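Local coordinates for cellobiose 2-epimerase (Caldibacillus thermoamylovorans, PDB 5ZHB), which catalyses the reversible epimerization of cellobiose at C2 of its reducing-end glucose, giving 4-O-beta-D-glucosyl-D-mannose, at residues Asp248-Ala251 with Ser252-Asp256; Val310-Met313 with Val314-Asn318; Lys268-Gln271 with Met272-Ile276; Met183-His186 with Leu187-Glu191; Asp257-Val261 with Thr262-Asp266. One frame throughout, in Å; residues are numbered along the deposited sequence.

All five contacts are local, between residues three to five apart, along a helix or at its end, and together they sample the core and the rim of an (alpha/alpha)6 barrel. Interactions 1, 2 and 4 are buried, on helices 245-262, 306-323 and 183-199. Polar groups there are met by neighbouring helices: Trp-253 of interaction 1 bonds Glu-311 of interaction 2, while Glu-250 packs on His-188 of interaction 4. Interactions 3 and 5 lie farther out, their centres about 20 Å from that of the chain. Interaction 5 ends the helix that carries interaction 1 and leads to the helix of interaction 3, where an amide-carboxylate pair joins an apolar one. Ser-252 ties interactions 1 and 3 together.

Interaction 1 of 5, residues Asp248-Ala251 with Ser252-Asp256; sequences DIEA and SWLID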
loop_
_atom_site.group_PDB
_atom_site.type_symbol
_atom_site.label_atom_id
_atom_site.label_comp_id
_atom_site.label_asym_id
_atom_site.label_seq_id
_atom_site.Cartn_x
_atom_site.Cartn_y
_atom_site.Cartn_z
ATOM N N ASP A 248 -6.506 0.118 -9.352
ATOM C CA ASP A 248 -7.888 -0.354 -9.452
ATOM C C ASP A 248 -8.087 -1.699 -8.769
ATOM O O ASP A 248 -9.013 -1.881 -8.001
ATOM C CB ASP A 248 -8.303 -0.375 -10.912
ATOM C CG ASP A 248 -8.553 1.000 -11.510
ATOM O OD1 ASP A 248 -7.868 1.958 -11.083
ATOM O OD2 ASP A 248 -9.432 1.109 -12.384
ATOM N N ILE A 249 -7.233 -2.682 -9.093
ATOM C CA ILE A 249 -7.449 -4.027 -8.616
ATOM C C ILE A 249 -7.137 -4.099 -7.122
ATOM O O ILE A 249 -7.799 -4.824 -6.378
ATOM C CB ILE A 249 -6.690 -5.053 -9.485
ATOM C CG1 ILE A 249 -7.136 -6.467 -9.172
ATOM C CG2 ILE A 249 -5.163 -4.901 -9.400
ATOM C CD1 ILE A 249 -8.633 -6.685 -9.328
ATOM N N GLU A 250 -6.160 -3.299 -6.669
ATOM C CA GLU A 250 -5.914 -3.137 -5.248
ATOM C C GLU A 250 -7.153 -2.573 -4.550
ATOM O O GLU A 250 -7.585 -3.121 -3.549
ATOM C CB GLU A 250 -4.720 -2.192 -5.077
ATOM C CG GLU A 250 -4.357 -1.945 -3.611
ATOM C CD GLU A 250 -3.213 -0.944 -3.430
ATOM O OE1 GLU A 250 -3.015 -0.079 -4.318
ATOM O OE2 GLU A 250 -2.504 -1.049 -2.402
ATOM N N ALA A 251 -7.688 -1.461 -5.065
ATOM C CA ALA A 251 -8.857 -0.817 -4.492
ATOM C C ALA A 251 -10.051 -1.767 -4.416
ATOM O O ALA A 251 -10.768 -1.774 -3.420
ATOM C CB ALA A 251 -9.226 0.393 -5.320
ATOM N N SER A 252 -10.228 -2.580 -5.470
ATOM C CA SER A 252 -11.309 -3.555 -5.488
ATOM C C SER A 252 -11.341 -4.322 -4.176
ATOM O O SER A 252 -12.368 -4.368 -3.523
ATOM C CB SER A 252 -11.197 -4.485 -6.663
ATOM O OG SER A 252 -12.170 -5.513 -6.596
ATOM N N TRP A 253 -10.221 -4.934 -3.766
ATOM C CA TRP A 253 -10.277 -5.813 -2.612
ATOM C C TRP A 253 -10.113 -5.058 -1.296
ATOM O O TRP A 253 -10.675 -5.490 -0.289
ATOM C CB TRP A 253 -9.288 -6.969 -2.742
ATOM C CG TRP A 253 -7.842 -6.655 -2.479
ATOM C CD1 TRP A 253 -6.904 -6.290 -3.390
ATOM C CD2 TRP A 253 -7.162 -6.748 -1.217
ATOM N NE1 TRP A 253 -5.699 -6.084 -2.775
ATOM C CE2 TRP A 253 -5.823 -6.380 -1.450
ATOM C CE3 TRP A 253 -7.542 -7.102 0.076
ATOM C CZ2 TRP A 253 -4.875 -6.373 -0.431
ATOM C CZ3 TRP A 253 -6.606 -7.080 1.092
ATOM C CH2 TRP A 253 -5.278 -6.764 0.824
ATOM N N LEU A 254 -9.416 -3.916 -1.317
ATOM C CA LEU A 254 -9.371 -3.055 -0.132
ATOM C C LEU A 254 -10.742 -2.443 0.183
ATOM O O LEU A 254 -11.150 -2.437 1.334
ATOM C CB LEU A 254 -8.314 -1.963 -0.260
ATOM C CG LEU A 254 -6.852 -2.433 -0.274
ATOM C CD1 LEU A 254 -5.933 -1.242 -0.400
ATOM C CD2 LEU A 254 -6.462 -3.262 0.945
ATOM N N ILE A 255 -11.457 -1.930 -0.817
ATOM C CA ILE A 255 -12.816 -1.447 -0.557
ATOM C C ILE A 255 -13.657 -2.601 -0.007
ATOM O O ILE A 255 -14.406 -2.456 0.985
ATOM C CB ILE A 255 -13.413 -0.795 -1.818
ATOM C CG1 ILE A 255 -12.693 0.511 -2.152
ATOM C CG2 ILE A 255 -14.928 -0.587 -1.677
ATOM C CD1 ILE A 255 -12.877 0.995 -3.578
ATOM N N ASP A 256 -13.493 -3.799 -0.594
ATOM C CA ASP A 256 -14.276 -4.941 -0.137
ATOM C C ASP A 256 -13.990 -5.244 1.332
ATOM O O ASP A 256 -14.900 -5.501 2.121
ATOM C CB ASP A 256 -14.011 -6.193 -0.962
ATOM C CG ASP A 256 -15.155 -7.197 -0.958
ATOM O OD1 ASP A 256 -16.278 -6.795 -0.612
ATOM O OD2 ASP A 256 -14.903 -8.372 -1.260
#
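Glu-250 and Leu-254, one turn apart on helix 245-262, meet through their aliphatic parts: CD1 of Leu-254 lies 3.6 Å from CG of Glu-250, whose chain is extended. On the next flank CB of Ala-251 touches CD1 of Ile-255 at 4.1 Å. The backbone bonds follow the usual i to i+4 pattern. Ile-255 N reaches Ala-251 O at 2.7 Å, and Glu-250 O takes the N-H of Leu-254 together with a weak second bond from Trp-253 N. Aromatic contacts form the third group. With chi1 at 77°, the indole of Trp-253 is swung back over its own helix, placing Glu-250 O over one ring face, 3.2 Å from CD1, and Ile-249 O near the ring plane at the edge. This also delivers NE1 to Glu-311 on helix 306-323. Ser-252 OG points to another neighbour, Val-273 O of helix 267-283. Helix 245-262 thus touches helices 183-199, 267-283, 306-323 and 375-387, as an inner helix of an (alpha/alpha)6 barrel does.

Interaction 2 of 5, residues Val310-Met313 with Val314-Asn318; sequences VEAM and VGFYN
The phenyl ring of Phe-316 meets the methyl of Ala-312 at its CE2 corner, where CB comes to 4.1 Å, and Ala-312 O lies 3.2 Å from CG of the same ring. Tyr-317 sets its CB 3.4 Å from Met-313 O, while its ring leads away to meet that of Phe-384 with planes about 40° apart. Both residues belong to helix 306-323, one of the inner helices of the (alpha/alpha)6 barrel. The helical repeat turns successive residues to different neighbours. Phe-316, its CG beside the backbone N (chi1 -73°), packs on Ala-331 and Val-332 of helix 326-343 and on Ile-249, while Val-314 faces Trp-253 and Phe-380. Glu-311 turns its carboxylate to His-376 and Arg-379. Gly-315 N bonds Glu-311 O at 2.9 Å. Regular bonds continue the turn, with Phe-316 N 2.8 Å from Ala-312 O. Val-314 N bonds Val-310 O, and the CG2 branch of Val-314 rests 3.5 Å from that same oxygen.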
loop_
_atom_site.group_PDB
_atom_site.type_symbol
_atom_site.label_atom_id
_atom_site.label_comp_id
_atom_site.label_asym_id
_atom_site.label_seq_id
_atom_site.Cartn_x
_atom_site.Cartn_y
_atom_site.Cartn_z
ATOM N N VAL A 310 1.215 -8.301 -7.704
ATOM C CA VAL A 310 0.708 -8.971 -6.517
ATOM C C VAL A 310 -0.681 -8.445 -6.111
ATOM O O VAL A 310 -1.472 -9.194 -5.569
ATOM C CB VAL A 310 1.674 -8.875 -5.313
ATOM C CG1 VAL A 310 3.069 -9.354 -5.679
ATOM C CG2 VAL A 310 1.733 -7.500 -4.683
ATOM N N GLU A 311 -0.935 -7.145 -6.247
ATOM C CA GLU A 311 -2.276 -6.616 -5.994
ATOM C C GLU A 311 -3.278 -7.261 -6.953
ATOM O O GLU A 311 -4.416 -7.499 -6.576
ATOM C CB GLU A 311 -2.354 -5.095 -6.082
ATOM C CG GLU A 311 -1.561 -4.391 -4.979
ATOM C CD GLU A 311 -1.921 -4.712 -3.556
ATOM O OE1 GLU A 311 -3.080 -5.119 -3.341
ATOM O OE2 GLU A 311 -1.034 -4.592 -2.648
ATOM N N ALA A 312 -2.885 -7.503 -8.195
ATOM C CA ALA A 312 -3.784 -8.186 -9.130
ATOM C C ALA A 312 -4.078 -9.610 -8.646
ATOM O O ALA A 312 -5.225 -10.075 -8.701
ATOM C CB ALA A 312 -3.194 -8.164 -10.519
ATOM N N MET A 313 -3.058 -10.305 -8.125
ATOM C CA MET A 313 -3.291 -11.664 -7.626
ATOM C C MET A 313 -4.288 -11.625 -6.473
ATOM O O MET A 313 -5.220 -12.437 -6.423
ATOM C CB MET A 313 -1.998 -12.404 -7.236
ATOM C CG MET A 313 -1.210 -12.861 -8.439
ATOM S SD MET A 313 0.326 -13.760 -8.111
ATOM C CE MET A 313 1.456 -12.506 -7.482
ATOM N N VAL A 314 -4.168 -10.653 -5.562
ATOM C CA VAL A 314 -5.070 -10.631 -4.426
ATOM C C VAL A 314 -6.480 -10.258 -4.915
ATOM O O VAL A 314 -7.455 -10.900 -4.549
ATOM C CB VAL A 314 -4.592 -9.724 -3.277
ATOM C CG1 VAL A 314 -5.602 -9.672 -2.132
ATOM C CG2 VAL A 314 -3.224 -10.180 -2.765
ATOM N N GLY A 315 -6.584 -9.208 -5.724
ATOM C CA GLY A 315 -7.875 -8.675 -6.101
ATOM C C GLY A 315 -8.629 -9.685 -6.958
ATOM O O GLY A 315 -9.826 -9.842 -6.790
ATOM N N PHE A 316 -7.891 -10.390 -7.813
ATOM C CA PHE A 316 -8.487 -11.406 -8.672
ATOM C C PHE A 316 -8.963 -12.598 -7.852
ATOM O O PHE A 316 -10.047 -13.127 -8.129
ATOM C CB PHE A 316 -7.549 -11.771 -9.810
ATOM C CG PHE A 316 -7.382 -10.760 -10.931
ATOM C CD1 PHE A 316 -8.339 -9.790 -11.241
ATOM C CD2 PHE A 316 -6.260 -10.819 -11.732
ATOM C CE1 PHE A 316 -8.137 -8.901 -12.295
ATOM C CE2 PHE A 316 -6.075 -9.947 -12.799
ATOM C CZ PHE A 316 -7.000 -8.976 -13.057
ATOM N N TYR A 317 -8.212 -12.983 -6.818
ATOM C CA TYR A 317 -8.631 -14.077 -5.961
ATOM C C TYR A 317 -9.870 -13.711 -5.134
ATOM O O TYR A 317 -10.768 -14.539 -4.928
ATOM C CB TYR A 317 -7.474 -14.588 -5.097
ATOM C CG TYR A 317 -7.914 -15.841 -4.375
ATOM C CD1 TYR A 317 -8.057 -17.047 -5.056
ATOM C CD2 TYR A 317 -8.273 -15.799 -3.038
ATOM C CE1 TYR A 317 -8.491 -18.194 -4.407
ATOM C CE2 TYR A 317 -8.728 -16.929 -2.388
ATOM C CZ TYR A 317 -8.848 -18.127 -3.075
ATOM O OH TYR A 317 -9.284 -19.222 -2.388
ATOM N N ASN A 318 -9.916 -12.474 -4.618
ATOM C CA ASN A 318 -11.102 -11.965 -3.946
ATOM C C ASN A 318 -12.313 -12.054 -4.877
ATOM O O ASN A 318 -13.370 -12.547 -4.481
ATOM C CB ASN A 318 -10.897 -10.507 -3.500
ATOM C CG ASN A 318 -12.001 -9.978 -2.610
ATOM O OD1 ASN A 318 -12.220 -10.486 -1.509
ATOM N ND2 ASN A 318 -12.687 -8.934 -3.054
#

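Interaction 3 of 5, residues Lys268-Gln271 with Met272-Ile276; sequences KYTQ and MVIDI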
loop_
_atom_site.group_PDB
_atom_site.type_symbol
_atom_site.label_atom_id
_atom_site.label_comp_id
_atom_site.label_asym_id
_atom_site.label_seq_id
_atom_site.Cartn_x
_atom_site.Cartn_y
_atom_site.Cartn_z
ATOM N N LYS A 268 -24.590 -1.425 -4.536
ATOM C CA LYS A 268 -23.829 -0.754 -5.577
ATOM C C LYS A 268 -22.307 -0.843 -5.313
ATOM O O LYS A 268 -21.510 -0.829 -6.247
ATOM C CB LYS A 268 -24.368 0.656 -5.804
ATOM C CG LYS A 268 -24.404 1.626 -4.645
ATOM C CD LYS A 268 -25.411 2.744 -4.921
ATOM C CE LYS A 268 -25.213 4.003 -4.138
ATOM N NZ LYS A 268 -25.648 3.860 -2.750
ATOM N N TYR A 269 -21.920 -0.945 -4.050
ATOM C CA TYR A 269 -20.526 -0.968 -3.634
ATOM C C TYR A 269 -19.951 -2.355 -3.917
ATOM O O TYR A 269 -18.887 -2.465 -4.534
ATOM C CB TYR A 269 -20.398 -0.626 -2.146
ATOM C CG TYR A 269 -20.897 0.759 -1.751
ATOM C CD1 TYR A 269 -20.903 1.806 -2.659
ATOM C CD2 TYR A 269 -21.326 1.025 -0.457
ATOM C CE1 TYR A 269 -21.343 3.070 -2.306
ATOM C CE2 TYR A 269 -21.774 2.286 -0.084
ATOM C CZ TYR A 269 -21.788 3.305 -1.020
ATOM O OH TYR A 269 -22.215 4.565 -0.732
ATOM N N THR A 270 -20.682 -3.396 -3.477
ATOM C CA THR A 270 -20.370 -4.773 -3.855
ATOM C C THR A 270 -20.223 -4.909 -5.371
ATOM O O THR A 270 -19.242 -5.470 -5.873
ATOM C CB THR A 270 -21.424 -5.704 -3.248
ATOM O OG1 THR A 270 -21.083 -5.789 -1.869
ATOM C CG2 THR A 270 -21.349 -7.120 -3.786
ATOM N N GLN A 271 -21.178 -4.367 -6.136
ATOM C CA GLN A 271 -21.103 -4.466 -7.583
ATOM C C GLN A 271 -19.887 -3.704 -8.120
ATOM O O GLN A 271 -19.275 -4.113 -9.098
ATOM C CB GLN A 271 -22.356 -3.933 -8.284
ATOM C CG GLN A 271 -22.449 -4.405 -9.731
ATOM C CD GLN A 271 -22.515 -5.914 -9.789
ATOM O OE1 GLN A 271 -23.339 -6.528 -9.103
ATOM N NE2 GLN A 271 -21.619 -6.524 -10.550
ATOM N N MET A 272 -19.543 -2.566 -7.499
ATOM C CA MET A 272 -18.344 -1.847 -7.896
ATOM C C MET A 272 -17.114 -2.751 -7.721
ATOM O O MET A 272 -16.313 -2.844 -8.628
ATOM C CB MET A 272 -18.173 -0.522 -7.132
ATOM C CG MET A 272 -16.827 0.158 -7.376
ATOM S SD MET A 272 -16.708 1.710 -6.456
ATOM C CE MET A 272 -16.867 1.129 -4.772
ATOM N N VAL A 273 -16.968 -3.400 -6.573
ATOM C CA VAL A 273 -15.829 -4.266 -6.313
ATOM C C VAL A 273 -15.676 -5.288 -7.443
ATOM O O VAL A 273 -14.579 -5.508 -7.964
ATOM C CB VAL A 273 -16.024 -4.893 -4.920
ATOM C CG1 VAL A 273 -15.114 -6.105 -4.674
ATOM C CG2 VAL A 273 -15.805 -3.842 -3.832
ATOM N N ILE A 274 -16.816 -5.870 -7.867
ATOM C CA ILE A 274 -16.795 -6.968 -8.808
ATOM C C ILE A 274 -16.479 -6.427 -10.192
ATOM O O ILE A 274 -15.625 -6.971 -10.877
ATOM C CB ILE A 274 -18.122 -7.754 -8.729
ATOM C CG1 ILE A 274 -18.270 -8.432 -7.387
ATOM C CG2 ILE A 274 -18.263 -8.771 -9.866
ATOM C CD1 ILE A 274 -19.709 -8.791 -7.029
ATOM N N ASP A 275 -17.117 -5.303 -10.567
ATOM C CA ASP A 275 -16.975 -4.740 -11.903
ATOM C C ASP A 275 -15.547 -4.257 -12.175
ATOM O O ASP A 275 -15.028 -4.388 -13.291
ATOM C CB ASP A 275 -18.025 -3.657 -12.125
ATOM C CG ASP A 275 -19.468 -4.166 -12.215
ATOM O OD1 ASP A 275 -19.659 -5.400 -12.299
ATOM O OD2 ASP A 275 -20.380 -3.333 -12.151
ATOM N N ILE A 276 -14.909 -3.664 -11.156
ATOM C CA ILE A 276 -13.514 -3.282 -11.287
ATOM C C ILE A 276 -12.680 -4.528 -11.613
ATOM O O ILE A 276 -11.865 -4.511 -12.528
ATOM C CB ILE A 276 -13.013 -2.550 -10.023
ATOM C CG1 ILE A 276 -13.680 -1.160 -9.829
ATOM C CG2 ILE A 276 -11.489 -2.423 -10.015
ATOM C CD1 ILE A 276 -13.574 -0.658 -8.398
#
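A polar side-chain pair, Gln-271 with Asp-275, spans one turn of helix 267-283, which belongs to the outer layer of the barrel, and an apolar pair, Thr-270 with Ile-274, runs beside it. All four residues are partly exposed. The amide of Gln-271 gives one N-H from NE2 to OD1 of Asp-275, 2.9 Å long and nearly straight at 165°. The acceptor lies in the amide plane, but NE2 approaches from above the carboxylate plane, and the two flat groups are turned 41° apart. A bend at chi2 (61°) carries the glutamine along the helix surface toward Asp-275, so that its CG also passes 3.4 Å from Asp-275 OD2. The carboxylate sits close to the helix backbone as well, with OD2 3.3 Å from Gln-271 O. These oxygens are all acceptors with no bond between them, and the NE2 N-H probably eases their proximity. Thr-270 and Ile-274 lie side by side, CG2 against CD1 at 4.0 Å. The buried flank behaves differently: Val-273 leans on Asp-256 and Asn-318, Met-272 on Phe-221, and Tyr-269 bonds Asp-214 through OH. Backbone bonds such as Val-273 N to Tyr-269 O, 3.0 Å, run through the turn. The mix of a solvent-side polar pair and a buried flank fits an amphipathic helix, here in the outer layer of an (alpha/alpha)6 barrel.

Interaction 4 of 5, residues Met183-His186 with Leu187-Glu191; sequences MNTH and LHVLE
Met-183 opens helix 183-199, an inner helix of the (alpha/alpha)6 barrel packed against helix 245-262, by accepting Leu-187 N at its O, 2.8 Å away and nearly along the C=O axis. Asn-184 carries the principal side-chain contact. Its CG lies opposite the backbone N (chi1 -171°), which carries the amide along the helix to the His-188 ring. There OD1 lies in the ring plane at the edge, 3.6 Å from CD2, with amide and imidazole planes 61° apart, and takes its hydrogen bond from NE2 of His-247. Its backbone O accepts His-188 N. Thr-185 touches Val-189: CG2 of the valine is 3.2 Å from Thr-185 O, while OG1 bonds Glu-158. His-186 accepts Leu-190 N at its O. Its ring turns to other partners, ND1 bonding Thr-182 O and NE2 bonding Tyr-156 N. Across from Asn-184, His-188 ND1 faces Glu-191 in a His-carboxylate bond to OE1, almost straight at 178° but so short as modelled, 2.5 Å, that its exact length is doubtful. Together with Asn-184 OD1 at the other edge, this bond would help to fix the rotation of the imidazole. Arg-379 and Tyr-375, which hold Glu-191 OE2, probably help to place the carboxylate.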
loop_
_atom_site.group_PDB
_atom_site.type_symbol
_atom_site.label_atom_id
_atom_site.label_comp_id
_atom_site.label_asym_id
_atom_site.label_seq_id
_atom_site.Cartn_x
_atom_site.Cartn_y
_atom_site.Cartn_z
ATOM N N MET A 183 -6.854 10.114 -5.664
ATOM C CA MET A 183 -7.353 8.778 -5.410
ATOM C C MET A 183 -6.391 8.066 -4.473
ATOM O O MET A 183 -6.819 7.422 -3.504
ATOM C CB MET A 183 -7.522 8.049 -6.759
ATOM C CG MET A 183 -7.881 6.579 -6.684
ATOM S SD MET A 183 -6.446 5.499 -6.443
ATOM C CE MET A 183 -5.652 5.657 -8.033
ATOM N N ASN A 184 -5.096 8.229 -4.733
ATOM C CA ASN A 184 -4.106 7.463 -3.971
ATOM C C ASN A 184 -4.231 7.741 -2.476
ATOM O O ASN A 184 -4.223 6.809 -1.669
ATOM C CB ASN A 184 -2.695 7.704 -4.486
ATOM C CG ASN A 184 -1.707 6.748 -3.857
ATOM O OD1 ASN A 184 -1.779 5.540 -4.095
ATOM N ND2 ASN A 184 -0.838 7.275 -3.004
ATOM N N THR A 185 -4.295 9.033 -2.084
ATOM C CA THR A 185 -4.379 9.379 -0.665
ATOM C C THR A 185 -5.662 8.829 -0.047
ATOM O O THR A 185 -5.626 8.245 1.022
ATOM C CB THR A 185 -4.278 10.896 -0.475
ATOM O OG1 THR A 185 -2.974 11.281 -0.898
ATOM C CG2 THR A 185 -4.452 11.304 0.978
ATOM N N HIS A 186 -6.796 8.959 -0.763
ATOM C CA HIS A 186 -8.072 8.451 -0.291
ATOM C C HIS A 186 -8.028 6.934 -0.102
ATOM O O HIS A 186 -8.584 6.407 0.867
ATOM C CB HIS A 186 -9.175 8.951 -1.240
ATOM C CG HIS A 186 -9.444 10.410 -1.011
ATOM N ND1 HIS A 186 -8.673 11.403 -1.578
ATOM C CD2 HIS A 186 -10.377 11.041 -0.236
ATOM C CE1 HIS A 186 -9.124 12.595 -1.156
ATOM N NE2 HIS A 186 -10.161 12.405 -0.340
ATOM N N LEU A 187 -7.332 6.226 -1.004
ATOM C CA LEU A 187 -7.291 4.765 -0.905
ATOM C C LEU A 187 -6.623 4.352 0.404
ATOM O O LEU A 187 -7.125 3.475 1.134
ATOM C CB LEU A 187 -6.580 4.180 -2.131
ATOM C CG LEU A 187 -6.407 2.652 -2.170
ATOM C CD1 LEU A 187 -7.731 1.957 -2.029
ATOM C CD2 LEU A 187 -5.713 2.191 -3.425
ATOM N N HIS A 188 -5.443 4.950 0.672
ATOM C CA HIS A 188 -4.647 4.560 1.838
ATOM C C HIS A 188 -5.256 5.092 3.135
ATOM O O HIS A 188 -5.077 4.470 4.179
ATOM C CB HIS A 188 -3.152 4.790 1.593
ATOM C CG HIS A 188 -2.700 3.920 0.475
ATOM N ND1 HIS A 188 -2.584 2.549 0.617
ATOM C CD2 HIS A 188 -2.492 4.166 -0.818
ATOM C CE1 HIS A 188 -2.240 2.034 -0.559
ATOM N NE2 HIS A 188 -2.197 2.978 -1.433
ATOM N N VAL A 189 -6.018 6.191 3.087
ATOM C CA VAL A 189 -6.788 6.559 4.257
ATOM C C VAL A 189 -7.821 5.462 4.531
ATOM O O VAL A 189 -7.969 5.018 5.662
ATOM C CB VAL A 189 -7.423 7.955 4.148
ATOM C CG1 VAL A 189 -8.387 8.234 5.303
ATOM C CG2 VAL A 189 -6.339 9.019 4.079
ATOM N N LEU A 190 -8.551 5.029 3.496
ATOM C CA LEU A 190 -9.541 3.961 3.675
ATOM C C LEU A 190 -8.897 2.678 4.208
ATOM O O LEU A 190 -9.397 2.052 5.138
ATOM C CB LEU A 190 -10.255 3.753 2.342
ATOM C CG LEU A 190 -11.292 2.627 2.301
ATOM C CD1 LEU A 190 -12.434 2.837 3.284
ATOM C CD2 LEU A 190 -11.832 2.585 0.909
ATOM N N GLU A 191 -7.756 2.295 3.638
ATOM C CA GLU A 191 -7.031 1.103 4.055
ATOM C C GLU A 191 -6.699 1.203 5.546
ATOM O O GLU A 191 -6.900 0.268 6.294
ATOM C CB GLU A 191 -5.777 1.028 3.183
ATOM C CG GLU A 191 -4.735 -0.005 3.590
ATOM C CD GLU A 191 -3.475 0.163 2.754
ATOM O OE1 GLU A 191 -2.925 1.284 2.744
ATOM O OE2 GLU A 191 -3.086 -0.785 2.072
#

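Interaction 5 of 5, residues Asp257-Val261 with Thr262-Asp266; sequences DALKV and TGNND
A Schellman motif ends helix 245-262, and within it the CD2 methyl of Leu-259 packs against the side-chain amide of Asn-264, 3.7 Å from its CG, the two side chains crossing. Asn-264 N reaches back to Leu-259 O, 3.0 Å away and in the carbonyl plane. The companion bond from Gly-263 N to Lys-260 O is weak, at 3.4 Å. Gly-263 takes a positive phi (71°), a backbone shape glycine adopts easily, and turns the chain off the helix. Just before Leu-259, the O of Ala-258 is gripped twice, by Thr-262 N at 3.2 Å and by Thr-262 OG1 at 2.9 Å, the two donors coming from opposite faces of the carbonyl plane. Chi1 of 66° sets the hydroxyl between the backbone N and the carbonyl carbon, from where it can fold back to that oxygen. The loop joins two neighbouring helices of the (alpha/alpha)6 barrel, and the leucine and asparagine also pack on Tyr-269 of helix 267-283. An Asx turn follows, with Asn-264 OD1 accepting Asp-266 N at 3.0 Å. Asp-266 is the N-cap of the next helix, its OD1 taking the N-H of Lys-268. On the exposed flank Lys-260 NZ bonds Asn-318 OD1 and bridges to Asp-256, with Asp-257 OD1 a long 4.0 Å from the same NZ.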
loop_
_atom_site.group_PDB
_atom_site.type_symbol
_atom_site.label_atom_id
_atom_site.label_comp_id
_atom_site.label_asym_id
_atom_site.label_seq_id
_atom_site.Cartn_x
_atom_site.Cartn_y
_atom_site.Cartn_z
ATOM N N ASP A 257 -12.710 -5.195 1.723
ATOM C CA ASP A 257 -12.381 -5.372 3.120
ATOM C C ASP A 257 -13.061 -4.313 3.969
ATOM O O ASP A 257 -13.476 -4.615 5.086
ATOM C CB ASP A 257 -10.888 -5.333 3.396
ATOM C CG ASP A 257 -10.208 -6.683 3.423
ATOM O OD1 ASP A 257 -10.821 -7.673 2.972
ATOM O OD2 ASP A 257 -9.098 -6.727 3.946
ATOM N N ALA A 258 -13.177 -3.087 3.450
ATOM C CA ALA A 258 -13.813 -2.013 4.213
ATOM C C ALA A 258 -15.311 -2.325 4.392
ATOM O O ALA A 258 -15.865 -2.213 5.494
ATOM C CB ALA A 258 -13.597 -0.687 3.515
ATOM N N LEU A 259 -15.933 -2.792 3.304
ATOM C CA LEU A 259 -17.297 -3.306 3.347
ATOM C C LEU A 259 -17.470 -4.397 4.398
ATOM O O LEU A 259 -18.417 -4.332 5.186
ATOM C CB LEU A 259 -17.714 -3.767 1.955
ATOM C CG LEU A 259 -17.834 -2.676 0.898
ATOM C CD1 LEU A 259 -18.205 -3.313 -0.443
ATOM C CD2 LEU A 259 -18.804 -1.587 1.294
ATOM N N LYS A 260 -16.590 -5.405 4.403
ATOM C CA LYS A 260 -16.721 -6.546 5.294
ATOM C C LYS A 260 -16.555 -6.146 6.762
ATOM O O LYS A 260 -17.313 -6.615 7.626
ATOM C CB LYS A 260 -15.704 -7.650 4.978
ATOM C CG LYS A 260 -15.837 -8.340 3.626
ATOM C CD LYS A 260 -14.548 -8.983 3.118
ATOM C CE LYS A 260 -14.693 -9.419 1.709
ATOM N NZ LYS A 260 -13.484 -9.937 1.057
ATOM N N VAL A 261 -15.541 -5.317 7.066
ATOM C CA VAL A 261 -15.232 -4.929 8.441
ATOM C C VAL A 261 -16.362 -4.088 9.036
ATOM O O VAL A 261 -16.624 -4.142 10.235
ATOM C CB VAL A 261 -13.874 -4.196 8.455
ATOM C CG1 VAL A 261 -13.630 -3.379 9.708
ATOM C CG2 VAL A 261 -12.709 -5.146 8.208
ATOM N N THR A 262 -17.057 -3.305 8.213
ATOM C CA THR A 262 -18.109 -2.453 8.732
ATOM C C THR A 262 -19.531 -3.002 8.486
ATOM O O THR A 262 -20.495 -2.325 8.835
ATOM C CB THR A 262 -17.973 -1.059 8.144
ATOM O OG1 THR A 262 -18.205 -1.085 6.736
ATOM C CG2 THR A 262 -16.632 -0.433 8.474
ATOM N N GLY A 263 -19.695 -4.163 7.837
ATOM C CA GLY A 263 -21.018 -4.748 7.637
ATOM C C GLY A 263 -21.850 -3.971 6.619
ATOM O O GLY A 263 -23.077 -3.952 6.675
ATOM N N ASN A 264 -21.189 -3.339 5.653
ATOM C CA ASN A 264 -21.887 -2.531 4.676
ATOM C C ASN A 264 -22.303 -3.432 3.508
ATOM O O ASN A 264 -21.463 -3.826 2.708
ATOM C CB ASN A 264 -21.033 -1.322 4.323
ATOM C CG ASN A 264 -21.692 -0.404 3.321
ATOM O OD1 ASN A 264 -22.564 -0.804 2.542
ATOM N ND2 ASN A 264 -21.239 0.833 3.279
ATOM N N ASN A 265 -23.614 -3.717 3.381
ATOM C CA ASN A 265 -24.109 -4.607 2.345
ATOM C C ASN A 265 -24.801 -3.840 1.225
ATOM O O ASN A 265 -25.577 -4.416 0.457
ATOM C CB ASN A 265 -25.053 -5.656 2.917
ATOM C CG ASN A 265 -24.410 -6.394 4.059
ATOM O OD1 ASN A 265 -24.896 -6.313 5.188
ATOM N ND2 ASN A 265 -23.324 -7.101 3.792
ATOM N N ASP A 266 -24.506 -2.550 1.094
ATOM C CA ASP A 266 -25.047 -1.784 -0.010
ATOM C C ASP A 266 -24.580 -2.388 -1.329
ATOM O O ASP A 266 -23.391 -2.550 -1.574
ATOM C CB ASP A 266 -24.649 -0.323 0.081
ATOM C CG ASP A 266 -25.418 0.620 -0.834
ATOM O OD1 ASP A 266 -25.537 0.315 -2.032
ATOM O OD2 ASP A 266 -25.868 1.674 -0.339
#